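PDB 7A56: envelopment polyprotein from Bovine Schmallenberg virus BH80/Germany/2011, which probably merges the viral and host membranes during entry as the class II fusion glycoprotein Gc, captured here in its trimeric postfusion form. Local coordinates for residues Q31-N36 / S223-L228; N90-M93 / E97-F100; H131-T136 / N290-I295; R156-G161 / C167-D172. All coordinates share one frame; numbering follows the deposited sequence.

Interaction 1. Residues Q31-N36 / S223-L228; sequences QSDIAN and SDRIQL
D33 rests its CB over one face of the R225 guanidinium, with CB 3.9 Å from R225 NH2. The carboxylate of D33 stands aside. D33 OD2 is 4.3 Å from R225 NH2 and lies well out of the guanidinium plane; the opposite charges probably attract, though no N-H points at this oxygen. Water 1 joins them instead: it donates to D33 OD2 at 2.7 Å and accepts from R225 NH2 at 3.1 Å, in the guanidinium plane. The stronger partner of R225 is D37, one turn further along the helix, which forms a salt bridge to NH1.

I34 follows with two branches. CG1 meets the aliphatic part of R225, with I34 CG1 4.0 Å from R225 CD. The R225 chain is extended from CG to NE, which carries its charged end past I34 to D33. I34 CG2, anti to the backbone N, reaches I226 CD1 at 4.1 Å, and the two isoleucines cross at about a right angle. I34 turns the apolar side of helix 23-40 onto strands 98-134, 197-206, 226-231 and 335-343, while D33, D37 and R225 form a polar margin: a helix packed across beta strands.

Interaction 2. Residues N90-M93 / E97-F100; sequences NIAM and ESLF
I91 and F100 form the hydrogen-bonded pair of this antiparallel hairpin. I91 N donates to F100 O at 2.8 Å, almost along the C=O axis. I91 O accepts twice. L99 N reaches I91 O at 2.7 Å, in the carbonyl plane, with an N-H...O angle of 160°. F100 N reaches I91 O at 3.3 Å and is more bent, at 147°. Two residues therefore face one: this is a classic beta bulge, and the register shifts by one before the A92 and S98 pair. Nearer the turn, M93 N donates to E97 O at 2.9 Å.

One side-chain bond adds to these. N90 ND2 donates to S98 OG at 2.9 Å, with the hydroxyl close to the plane of the amide. N90 has CG anti to its own N (chi1 179°), which swings the amide across to the other strand. The same ND2 also bonds N348 OD1, on the strand beyond.

On the face of I91 and F100, these two side chains run side by side, and I91 CG1 sits over the ring face, 4.2 Å from the F100 ring centroid, as a CH-pi contact. Separately, nearer the turn, M93 SD touches L99 CD1 at 3.9 Å. F100 meets I27 and Q31 of helix 23-40, and L99 meets I23.

Most of the hydrogen bonds are backbone to backbone; N90 and S98 add the one side-chain bond between the strands. At the bulge I91 O serves two N-H groups, and L99 and F100 both touch helix 23-40.

Interaction 3. Residues H131-T136 / N290-I295; sequences HEEVCT and NRKDVI
The H131 ring takes V294 CG2 over one face, nearest at H131 CD2, 3.5 Å away. The methyl stands 20° off the ring normal, a CH-pi contact, and the two side chains slide past each other in opposite directions. Water 3 lies in the ring plane, at its edge. Water 2 is hydrogen-bonded to H131 NE2 at 3.0 Å and donates to K292 O at 2.9 Å.

The second flat group is the E133 carboxylate, and K292 grips both its oxygens. K292 N donates to E133 OE1 at 2.8 Å on the syn lone pair. K292 NZ forms a salt bridge with E133 OE2 at 3.0 Å, also on the syn side but 24° out of the carboxylate plane. E133 is extended beyond CG, and this carries its carboxylate across to segment 290-295. The K292 chain is bent, and this folds the amine back to the same carboxylate. K292 NZ has another acceptor in C162 O. Water 3 donates to E133 OE1 at 2.6 Å and to K292 O at 2.8 Å, so K292 O receives two waters. R291 CB and CG brush OE1 as well.

Segment 290-295 leads into the short strand paired with 281-285. Side chains and water thus join it to strand 98-134 near one end of the molecule, consistent with the tip of the elongated, beta-rich domain that carries the fusion loop in class II fusion proteins.

Interaction 4. Residues R156-G161 / C167-D172; sequences RSSNWG and CLAIND
The N159 side chain crosses that of N171 obliquely, and their amide planes stand nearly perpendicular, 83° apart. N171 N donates to N159 OD1 at 3.1 Å, coming from above the carbonyl plane, 58° out of it, and not on a lone pair. The same N-H makes a weak bond to S158 O at 2.9 Å. I170 flanks this pair, with its CG2 3.6 Å from N159 OD1 and its CD1 3.6 Å from W160 N.

S158 N donates to D172 O at 2.8 Å, nearly in line with the carbonyl (C=O...N 174°). This is an antiparallel bridge, and it closes the loop that runs between strands 150-158 and 172-183. C167 SG lies against S158 OG and CB and is disulfide-bonded to C135. S158 OG hydrogen-bonds C135 O, and D172 OD2 probably hydrogen-bonds T136 OG1, so residues C135 and T136 of the same chain are held here too. A disulfide-braced loop far from the chain's centre, with W160 exposed on it, is consistent with a fusion loop at the tip of a class II fusion protein.

R156 packs its CB and CG beside the N171 backbone. Water 4, in the guanidinium plane, accepts from R156 NH1 at 2.9 Å and donates to N171 OD1 at 2.6 Å. R156 NH2 forms a salt bridge with D283 of the second subunit, and the N171 amide donates to W160 O of that same subunit.

The contacts form two groups at opposite ends of the molecule. Interactions 1 and 2 touch through I34, Q31 and F100, where helix 23-40 bridges them. Both are partly buried, but interaction 1 is apolar with a charged, watery rim, while interaction 2 rests on backbone pairing. Interactions 3 and 4 touch through the C135-C167 disulfide and the probable hydrogen bond between T136 and D172. Interaction 3 is a surface contact of a salt bridge, bridging waters and one CH-pi contact. Interaction 4 is a partly buried loop closure whose R156 and N171 make polar bonds to a neighbouring subunit. Strand 98-134 spans the distance: interaction 2 uses its start and interaction 3 its end, with centres about 95 Å apart.

Interaction 1. Residues Q31-N36 / S223-L228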
loop_
_atom_site.group_PDB
_atom_site.type_symbol
_atom_site.label_atom_id
_atom_site.label_comp_id
_atom_site.label_asym_id
_atom_site.label_seq_id
_atom_site.Cartn_x
_atom_site.Cartn_y
_atom_site.Cartn_z
ATOM N N GLN A 31 -36.753 -27.172 -1.181
ATOM C CA GLN A 31 -36.419 -25.773 -0.933
ATOM C C GLN A 31 -36.795 -25.363 0.493
ATOM O O GLN A 31 -36.083 -24.560 1.130
ATOM C CB GLN A 31 -37.120 -24.913 -1.993
ATOM C CG GLN A 31 -36.513 -25.095 -3.388
ATOM C CD GLN A 31 -37.311 -24.383 -4.473
ATOM O OE1 GLN A 31 -38.528 -24.373 -4.439
ATOM N NE2 GLN A 31 -36.621 -23.773 -5.430
ATOM N N SER A 32 -37.881 -25.939 1.021
ATOM C CA SER A 32 -38.277 -25.673 2.401
ATOM C C SER A 32 -37.240 -26.182 3.378
ATOM O O SER A 32 -36.962 -25.540 4.397
ATOM C CB SER A 32 -39.606 -26.365 2.704
ATOM O OG SER A 32 -40.656 -25.473 2.677
ATOM N N ASP A 33 -36.751 -27.398 3.135
ATOM C CA ASP A 33 -35.694 -27.972 3.962
ATOM C C ASP A 33 -34.442 -27.092 3.975
ATOM O O ASP A 33 -33.835 -26.862 5.034
ATOM C CB ASP A 33 -35.362 -29.366 3.444
ATOM C CG ASP A 33 -36.414 -30.405 3.841
ATOM O OD1 ASP A 33 -37.308 -30.117 4.666
ATOM O OD2 ASP A 33 -36.354 -31.501 3.288
ATOM N N ILE A 34 -33.982 -26.664 2.791
ATOM C CA ILE A 34 -32.847 -25.730 2.727
ATOM C C ILE A 34 -33.137 -24.443 3.489
ATOM O O ILE A 34 -32.297 -23.956 4.257
ATOM C CB ILE A 34 -32.467 -25.427 1.269
ATOM C CG1 ILE A 34 -31.996 -26.706 0.591
ATOM C CG2 ILE A 34 -31.399 -24.289 1.232
ATOM C CD1 ILE A 34 -32.088 -26.720 -0.972
ATOM N N ALA A 35 -34.295 -23.824 3.234
ATOM C CA ALA A 35 -34.599 -22.558 3.889
ATOM C C ALA A 35 -34.583 -22.730 5.391
ATOM O O ALA A 35 -34.055 -21.879 6.120
ATOM C CB ALA A 35 -35.973 -22.011 3.449
ATOM N N ASN A 36 -35.158 -23.842 5.874
ATOM C CA ASN A 36 -35.236 -24.017 7.313
ATOM C C ASN A 36 -33.853 -24.225 7.916
ATOM O O ASN A 36 -33.559 -23.725 9.008
ATOM C CB ASN A 36 -36.159 -25.195 7.616
ATOM C CG ASN A 36 -36.072 -25.636 9.038
ATOM O OD1 ASN A 36 -36.513 -24.928 9.937
ATOM N ND2 ASN A 36 -35.471 -26.806 9.267
ATOM N N SER A 223 -24.099 -24.573 7.797
ATOM C CA SER A 223 -25.393 -25.198 7.993
ATOM C C SER A 223 -25.207 -26.679 7.684
ATOM O O SER A 223 -24.100 -27.110 7.309
ATOM C CB SER A 223 -26.477 -24.566 7.099
ATOM O OG SER A 223 -26.202 -24.803 5.712
ATOM N N ASP A 224 -26.284 -27.461 7.802
ATOM C CA ASP A 224 -26.151 -28.897 7.552
ATOM C C ASP A 224 -25.884 -29.178 6.082
ATOM O O ASP A 224 -25.013 -29.984 5.747
ATOM C CB ASP A 224 -27.407 -29.640 8.019
ATOM C CG ASP A 224 -27.586 -29.558 9.516
ATOM O OD1 ASP A 224 -26.565 -29.451 10.228
ATOM O OD2 ASP A 224 -28.722 -29.565 9.979
ATOM N N ARG A 225 -26.609 -28.510 5.187
ATOM C CA ARG A 225 -26.484 -28.768 3.753
ATOM C C ARG A 225 -25.460 -27.888 3.042
ATOM O O ARG A 225 -24.883 -28.312 2.012
ATOM C CB ARG A 225 -27.851 -28.554 3.095
ATOM C CG ARG A 225 -28.890 -29.596 3.548
ATOM C CD ARG A 225 -30.298 -29.076 3.296
ATOM N NE ARG A 225 -31.256 -30.095 3.679
ATOM C CZ ARG A 225 -31.641 -30.322 4.932
ATOM N NH1 ARG A 225 -31.178 -29.569 5.914
ATOM N NH2 ARG A 225 -32.511 -31.316 5.197
ATOM N N ILE A 226 -25.237 -26.663 3.520
ATOM C CA ILE A 226 -24.411 -25.711 2.772
ATOM C C ILE A 226 -23.384 -25.066 3.684
ATOM O O ILE A 226 -23.711 -24.580 4.778
ATOM C CB ILE A 226 -25.258 -24.629 2.076
ATOM C CG1 ILE A 226 -26.326 -25.276 1.152
ATOM C CG2 ILE A 226 -24.308 -23.599 1.352
ATOM C CD1 ILE A 226 -27.361 -24.227 0.699
ATOM N N GLN A 227 -22.124 -25.127 3.272
ATOM C CA GLN A 227 -21.080 -24.422 4.009
ATOM C C GLN A 227 -20.411 -23.407 3.095
ATOM O O GLN A 227 -20.208 -23.666 1.901
ATOM C CB GLN A 227 -20.030 -25.423 4.577
ATOM C CG GLN A 227 -20.592 -26.404 5.594
ATOM C CD GLN A 227 -20.973 -27.614 4.964
ATOM O OE1 GLN A 227 -20.179 -28.199 4.203
ATOM N NE2 GLN A 227 -22.225 -28.065 5.243
ATOM N N LEU A 228 -20.028 -22.248 3.659
ATOM C CA LEU A 228 -19.291 -21.278 2.878
ATOM C C LEU A 228 -18.189 -20.679 3.747
ATOM O O LEU A 228 -18.315 -20.626 4.973
ATOM C CB LEU A 228 -20.187 -20.116 2.358
ATOM C CG LEU A 228 -21.503 -20.434 1.619
ATOM C CD1 LEU A 228 -22.593 -20.422 2.668
ATOM C CD2 LEU A 228 -21.773 -19.403 0.507
HETATM O O HOH W 1 -33.920 -32.528 2.681
#

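Interaction 2. Residues N90-M93 / E97-F100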
loop_
_atom_site.group_PDB
_atom_site.type_symbol
_atom_site.label_atom_id
_atom_site.label_comp_id
_atom_site.label_asym_id
_atom_site.label_seq_id
_atom_site.Cartn_x
_atom_site.Cartn_y
_atom_site.Cartn_z
ATOM N N ASN A 90 -27.332 -25.826 -10.728
ATOM C CA ASN A 90 -28.553 -26.552 -11.035
ATOM C C ASN A 90 -28.600 -27.903 -10.304
ATOM O O ASN A 90 -27.609 -28.647 -10.261
ATOM C CB ASN A 90 -28.634 -26.731 -12.545
ATOM C CG ASN A 90 -29.853 -27.494 -12.974
ATOM O OD1 ASN A 90 -30.989 -27.060 -12.742
ATOM N ND2 ASN A 90 -29.632 -28.623 -13.640
ATOM N N ILE A 91 -29.735 -28.154 -9.653
ATOM C CA ILE A 91 -30.019 -29.372 -8.910
ATOM C C ILE A 91 -30.926 -30.231 -9.782
ATOM O O ILE A 91 -32.005 -29.763 -10.213
ATOM C CB ILE A 91 -30.713 -29.073 -7.570
ATOM C CG1 ILE A 91 -30.057 -27.864 -6.843
ATOM C CG2 ILE A 91 -30.694 -30.336 -6.727
ATOM C CD1 ILE A 91 -28.596 -28.134 -6.564
ATOM N N ALA A 92 -30.530 -31.498 -9.955
ATOM C CA ALA A 92 -31.269 -32.433 -10.795
ATOM C C ALA A 92 -31.372 -33.802 -10.130
ATOM O O ALA A 92 -30.501 -34.213 -9.353
ATOM C CB ALA A 92 -30.582 -32.573 -12.169
ATOM N N MET A 93 -32.455 -34.507 -10.449
ATOM C CA MET A 93 -32.550 -35.935 -10.146
ATOM C C MET A 93 -31.358 -36.683 -10.725
ATOM O O MET A 93 -30.864 -36.307 -11.798
ATOM C CB MET A 93 -33.843 -36.497 -10.728
ATOM C CG MET A 93 -35.087 -35.909 -10.125
ATOM S SD MET A 93 -35.256 -36.318 -8.370
ATOM C CE MET A 93 -35.835 -38.027 -8.513
ATOM N N GLU A 97 -34.199 -35.412 -14.346
ATOM C CA GLU A 97 -34.580 -34.095 -14.805
ATOM C C GLU A 97 -34.135 -33.020 -13.815
ATOM O O GLU A 97 -33.887 -33.293 -12.636
ATOM C CB GLU A 97 -36.085 -34.025 -14.976
ATOM C CG GLU A 97 -36.831 -34.604 -13.787
ATOM C CD GLU A 97 -38.331 -34.415 -13.945
ATOM O OE1 GLU A 97 -38.740 -33.299 -14.351
ATOM O OE2 GLU A 97 -39.095 -35.382 -13.699
ATOM N N SER A 98 -34.042 -31.794 -14.319
ATOM C CA SER A 98 -33.684 -30.648 -13.482
ATOM C C SER A 98 -34.812 -30.298 -12.517
ATOM O O SER A 98 -35.988 -30.363 -12.862
ATOM C CB SER A 98 -33.356 -29.433 -14.361
ATOM O OG SER A 98 -32.055 -29.551 -14.926
ATOM N N LEU A 99 -34.449 -29.909 -11.300
ATOM C CA LEU A 99 -35.417 -29.623 -10.251
ATOM C C LEU A 99 -35.432 -28.139 -9.922
ATOM O O LEU A 99 -36.466 -27.478 -10.078
ATOM C CB LEU A 99 -35.094 -30.440 -8.991
ATOM C CG LEU A 99 -35.184 -31.975 -9.042
ATOM C CD1 LEU A 99 -34.244 -32.569 -8.030
ATOM C CD2 LEU A 99 -36.605 -32.438 -8.747
ATOM N N PHE A 100 -34.306 -27.586 -9.473
ATOM C CA PHE A 100 -34.310 -26.149 -9.193
ATOM C C PHE A 100 -32.873 -25.676 -9.149
ATOM O O PHE A 100 -31.945 -26.465 -9.316
ATOM C CB PHE A 100 -35.063 -25.788 -7.896
ATOM C CG PHE A 100 -34.483 -26.419 -6.646
ATOM C CD1 PHE A 100 -34.896 -27.682 -6.255
ATOM C CD2 PHE A 100 -33.575 -25.728 -5.854
ATOM C CE1 PHE A 100 -34.392 -28.283 -5.136
ATOM C CE2 PHE A 100 -33.023 -26.330 -4.712
ATOM C CZ PHE A 100 -33.459 -27.616 -4.346
#

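Interaction 3. Residues H131-T136 / N290-I295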
loop_
_atom_site.group_PDB
_atom_site.type_symbol
_atom_site.label_atom_id
_atom_site.label_comp_id
_atom_site.label_asym_id
_atom_site.label_seq_id
_atom_site.Cartn_x
_atom_site.Cartn_y
_atom_site.Cartn_z
ATOM N N HIS A 131 1.567 45.419 15.911
ATOM C CA HIS A 131 2.953 45.899 15.875
ATOM C C HIS A 131 3.142 47.009 16.888
ATOM O O HIS A 131 2.181 47.661 17.331
ATOM C CB HIS A 131 3.378 46.398 14.479
ATOM C CG HIS A 131 2.792 47.722 14.122
ATOM N ND1 HIS A 131 1.518 47.856 13.612
ATOM C CD2 HIS A 131 3.296 48.984 14.211
ATOM C CE1 HIS A 131 1.262 49.134 13.392
ATOM N NE2 HIS A 131 2.326 49.841 13.745
ATOM N N GLU A 132 4.404 47.210 17.270
ATOM C CA GLU A 132 4.804 48.320 18.126
ATOM C C GLU A 132 6.150 48.859 17.649
ATOM O O GLU A 132 6.897 48.192 16.932
ATOM C CB GLU A 132 4.957 47.907 19.591
ATOM C CG GLU A 132 3.912 46.970 20.105
ATOM C CD GLU A 132 2.874 47.634 20.969
ATOM O OE1 GLU A 132 2.117 46.882 21.638
ATOM O OE2 GLU A 132 2.799 48.892 20.969
ATOM N N GLU A 133 6.487 50.050 18.096
ATOM C CA GLU A 133 7.859 50.508 17.903
ATOM C C GLU A 133 8.354 51.138 19.186
ATOM O O GLU A 133 7.559 51.628 19.984
ATOM C CB GLU A 133 8.020 51.497 16.724
ATOM C CG GLU A 133 7.400 52.822 16.850
ATOM C CD GLU A 133 7.699 53.690 15.615
ATOM O OE1 GLU A 133 7.014 53.488 14.593
ATOM O OE2 GLU A 133 8.620 54.541 15.648
ATOM N N VAL A 134 9.679 51.117 19.372
ATOM C CA VAL A 134 10.345 51.784 20.479
ATOM C C VAL A 134 11.488 52.654 19.940
ATOM O O VAL A 134 12.198 52.288 18.990
ATOM C CB VAL A 134 10.846 50.784 21.551
ATOM C CG1 VAL A 134 9.715 49.854 21.995
ATOM C CG2 VAL A 134 12.003 49.977 21.045
ATOM N N CYS A 135 11.631 53.823 20.561
ATOM C CA CYS A 135 12.548 54.867 20.108
ATOM C C CYS A 135 14.003 54.468 20.318
ATOM O O CYS A 135 14.836 54.611 19.404
ATOM C CB CYS A 135 12.225 56.150 20.866
ATOM S SG CYS A 135 13.497 57.466 20.735
ATOM N N THR A 136 14.302 53.874 21.479
ATOM C CA THR A 136 15.650 53.499 21.865
ATOM C C THR A 136 15.705 52.064 22.384
ATOM O O THR A 136 14.688 51.452 22.729
ATOM C CB THR A 136 16.199 54.451 22.943
ATOM O OG1 THR A 136 17.597 54.232 23.029
ATOM C CG2 THR A 136 15.584 54.101 24.276
ATOM N N ASN A 290 6.645 61.005 13.142
ATOM C CA ASN A 290 5.472 60.178 13.363
ATOM C C ASN A 290 5.897 58.726 13.301
ATOM O O ASN A 290 6.936 58.394 12.729
ATOM C CB ASN A 290 4.401 60.459 12.336
ATOM C CG ASN A 290 3.028 60.465 12.957
ATOM O OD1 ASN A 290 2.473 59.407 13.285
ATOM N ND2 ASN A 290 2.492 61.639 13.162
ATOM N N ARG A 291 5.067 57.858 13.885
ATOM C CA ARG A 291 5.328 56.426 13.866
ATOM C C ARG A 291 5.492 55.932 12.439
ATOM O O ARG A 291 4.875 56.477 11.516
ATOM C CB ARG A 291 4.179 55.673 14.551
ATOM C CG ARG A 291 4.305 55.677 16.054
ATOM C CD ARG A 291 3.020 55.237 16.742
ATOM N NE ARG A 291 3.209 55.235 18.195
ATOM C CZ ARG A 291 3.359 56.330 18.955
ATOM N NH1 ARG A 291 3.351 57.552 18.418
ATOM N NH2 ARG A 291 3.529 56.206 20.269
ATOM N N LYS A 292 6.385 54.943 12.254
ATOM C CA LYS A 292 6.575 54.293 10.954
ATOM C C LYS A 292 5.329 53.511 10.537
ATOM O O LYS A 292 4.563 53.036 11.381
ATOM C CB LYS A 292 7.797 53.347 10.996
ATOM C CG LYS A 292 9.098 54.165 11.398
ATOM C CD LYS A 292 10.035 53.304 12.304
ATOM C CE LYS A 292 11.084 54.245 12.991
ATOM N NZ LYS A 292 10.490 55.483 13.519
ATOM N N ASP A 293 5.130 53.389 9.220
ATOM C CA ASP A 293 4.093 52.490 8.669
ATOM C C ASP A 293 4.681 51.129 8.398
ATOM O O ASP A 293 5.687 51.020 7.694
ATOM C CB ASP A 293 3.497 53.037 7.372
ATOM C CG ASP A 293 2.923 54.430 7.521
ATOM O OD1 ASP A 293 2.198 54.719 8.498
ATOM O OD2 ASP A 293 3.192 55.273 6.640
ATOM N N VAL A 294 4.003 50.079 8.889
ATOM C CA VAL A 294 4.391 48.695 8.663
ATOM C C VAL A 294 3.836 48.255 7.320
ATOM O O VAL A 294 2.648 48.456 7.044
ATOM C CB VAL A 294 3.869 47.814 9.808
ATOM C CG1 VAL A 294 3.996 46.336 9.491
ATOM C CG2 VAL A 294 4.640 48.170 11.105
ATOM N N ILE A 295 4.702 47.712 6.456
ATOM C CA ILE A 295 4.261 47.150 5.177
ATOM C C ILE A 295 4.385 45.647 5.305
ATOM O O ILE A 295 5.479 45.131 5.550
ATOM C CB ILE A 295 5.070 47.688 3.985
ATOM C CG1 ILE A 295 5.375 49.209 4.136
ATOM C CG2 ILE A 295 4.350 47.288 2.611
ATOM C CD1 ILE A 295 4.261 50.104 3.771
HETATM O O HOH W 2 1.919 52.560 12.546
HETATM O O HOH W 3 4.894 52.079 13.964
#

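Interaction 4. Residues R156-G161 / C167-D172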
loop_
_atom_site.group_PDB
_atom_site.type_symbol
_atom_site.label_atom_id
_atom_site.label_comp_id
_atom_site.label_asym_id
_atom_site.label_seq_id
_atom_site.Cartn_x
_atom_site.Cartn_y
_atom_site.Cartn_z
ATOM N N ARG A 156 17.489 48.937 14.759
ATOM C CA ARG A 156 18.058 50.186 14.224
ATOM C C ARG A 156 17.007 50.983 13.439
ATOM O O ARG A 156 17.315 51.635 12.440
ATOM C CB ARG A 156 19.274 49.881 13.322
ATOM C CG ARG A 156 20.413 49.087 13.990
ATOM C CD ARG A 156 21.320 48.399 12.939
ATOM N NE ARG A 156 20.620 47.263 12.272
ATOM C CZ ARG A 156 20.247 47.295 10.990
ATOM N NH1 ARG A 156 20.520 48.375 10.249
ATOM N NH2 ARG A 156 19.620 46.277 10.448
ATOM N N SER A 157 15.748 50.970 13.898
ATOM C CA SER A 157 14.715 51.608 13.091
ATOM C C SER A 157 14.622 53.141 13.291
ATOM O O SER A 157 14.157 53.854 12.367
ATOM C CB SER A 157 13.376 50.923 13.372
ATOM O OG SER A 157 13.209 50.792 14.778
ATOM N N SER A 158 15.116 53.685 14.414
ATOM C CA SER A 158 15.105 55.126 14.646
ATOM C C SER A 158 16.269 55.774 13.883
ATOM O O SER A 158 17.425 55.364 14.043
ATOM C CB SER A 158 15.239 55.443 16.145
ATOM O OG SER A 158 14.106 54.952 16.856
ATOM N N ASN A 159 15.975 56.738 13.020
ATOM C CA ASN A 159 17.046 57.487 12.353
ATOM C C ASN A 159 16.501 58.838 11.977
ATOM O O ASN A 159 15.290 59.055 11.981
ATOM C CB ASN A 159 17.526 56.787 11.077
ATOM C CG ASN A 159 18.555 55.734 11.336
ATOM O OD1 ASN A 159 19.688 56.044 11.660
ATOM N ND2 ASN A 159 18.165 54.453 11.157
ATOM N N TRP A 160 17.411 59.749 11.608
ATOM C CA TRP A 160 16.951 61.045 11.142
ATOM C C TRP A 160 16.075 60.885 9.899
ATOM O O TRP A 160 16.440 60.180 8.960
ATOM C CB TRP A 160 18.156 61.933 10.824
ATOM C CG TRP A 160 17.770 63.307 10.580
ATOM C CD1 TRP A 160 17.580 64.280 11.514
ATOM C CD2 TRP A 160 17.505 63.903 9.317
ATOM N NE1 TRP A 160 17.255 65.453 10.908
ATOM C CE2 TRP A 160 17.191 65.255 9.559
ATOM C CE3 TRP A 160 17.526 63.434 8.001
ATOM C CZ2 TRP A 160 16.877 66.149 8.542
ATOM C CZ3 TRP A 160 17.213 64.331 6.982
ATOM C CH2 TRP A 160 16.891 65.669 7.263
ATOM N N GLY A 161 14.948 61.604 9.871
ATOM C CA GLY A 161 14.000 61.431 8.800
ATOM C C GLY A 161 13.073 60.261 9.031
ATOM O O GLY A 161 12.255 59.949 8.152
ATOM N N CYS A 167 11.566 61.496 19.221
ATOM C CA CYS A 167 12.724 60.613 19.227
ATOM C C CYS A 167 13.878 61.235 18.447
ATOM O O CYS A 167 13.693 61.715 17.331
ATOM C CB CYS A 167 12.323 59.248 18.632
ATOM S SG CYS A 167 13.593 57.971 18.741
ATOM N N LEU A 168 15.080 61.199 19.012
ATOM C CA LEU A 168 16.261 61.672 18.296
ATOM C C LEU A 168 17.335 60.600 18.163
ATOM O O LEU A 168 18.498 60.933 17.866
ATOM C CB LEU A 168 16.845 62.899 19.019
ATOM C CG LEU A 168 15.863 64.033 19.255
ATOM C CD1 LEU A 168 16.433 65.003 20.280
ATOM C CD2 LEU A 168 15.688 64.747 17.938
ATOM N N ALA A 169 16.993 59.336 18.427
ATOM C CA ALA A 169 17.942 58.239 18.368
ATOM C C ALA A 169 18.349 57.938 16.922
ATOM O O ALA A 169 17.601 58.178 15.958
ATOM C CB ALA A 169 17.333 56.988 19.032
ATOM N N ILE A 170 19.578 57.466 16.772
ATOM C CA ILE A 170 20.180 57.216 15.464
ATOM C C ILE A 170 20.670 55.785 15.481
ATOM O O ILE A 170 21.430 55.407 16.384
ATOM C CB ILE A 170 21.363 58.164 15.156
ATOM C CG1 ILE A 170 20.921 59.619 15.251
ATOM C CG2 ILE A 170 21.956 57.799 13.777
ATOM C CD1 ILE A 170 19.888 60.052 14.247
ATOM N N ASN A 171 20.252 55.001 14.495
ATOM C CA ASN A 171 20.689 53.617 14.383
ATOM C C ASN A 171 20.393 52.850 15.681
ATOM O O ASN A 171 21.242 52.133 16.227
ATOM C CB ASN A 171 22.174 53.567 13.975
ATOM C CG ASN A 171 22.343 53.671 12.463
ATOM O OD1 ASN A 171 21.492 53.167 11.709
ATOM N ND2 ASN A 171 23.371 54.351 12.005
ATOM N N ASP A 172 19.152 53.008 16.167
ATOM C CA ASP A 172 18.759 52.534 17.490
ATOM C C ASP A 172 17.250 52.276 17.469
ATOM O O ASP A 172 16.548 52.634 16.517
ATOM C CB ASP A 172 19.196 53.560 18.563
ATOM C CG ASP A 172 19.051 53.053 20.023
ATOM O OD1 ASP A 172 18.973 51.826 20.368
ATOM O OD2 ASP A 172 19.008 53.917 20.890
HETATM O O HOH W 4 21.983 50.830 10.575
#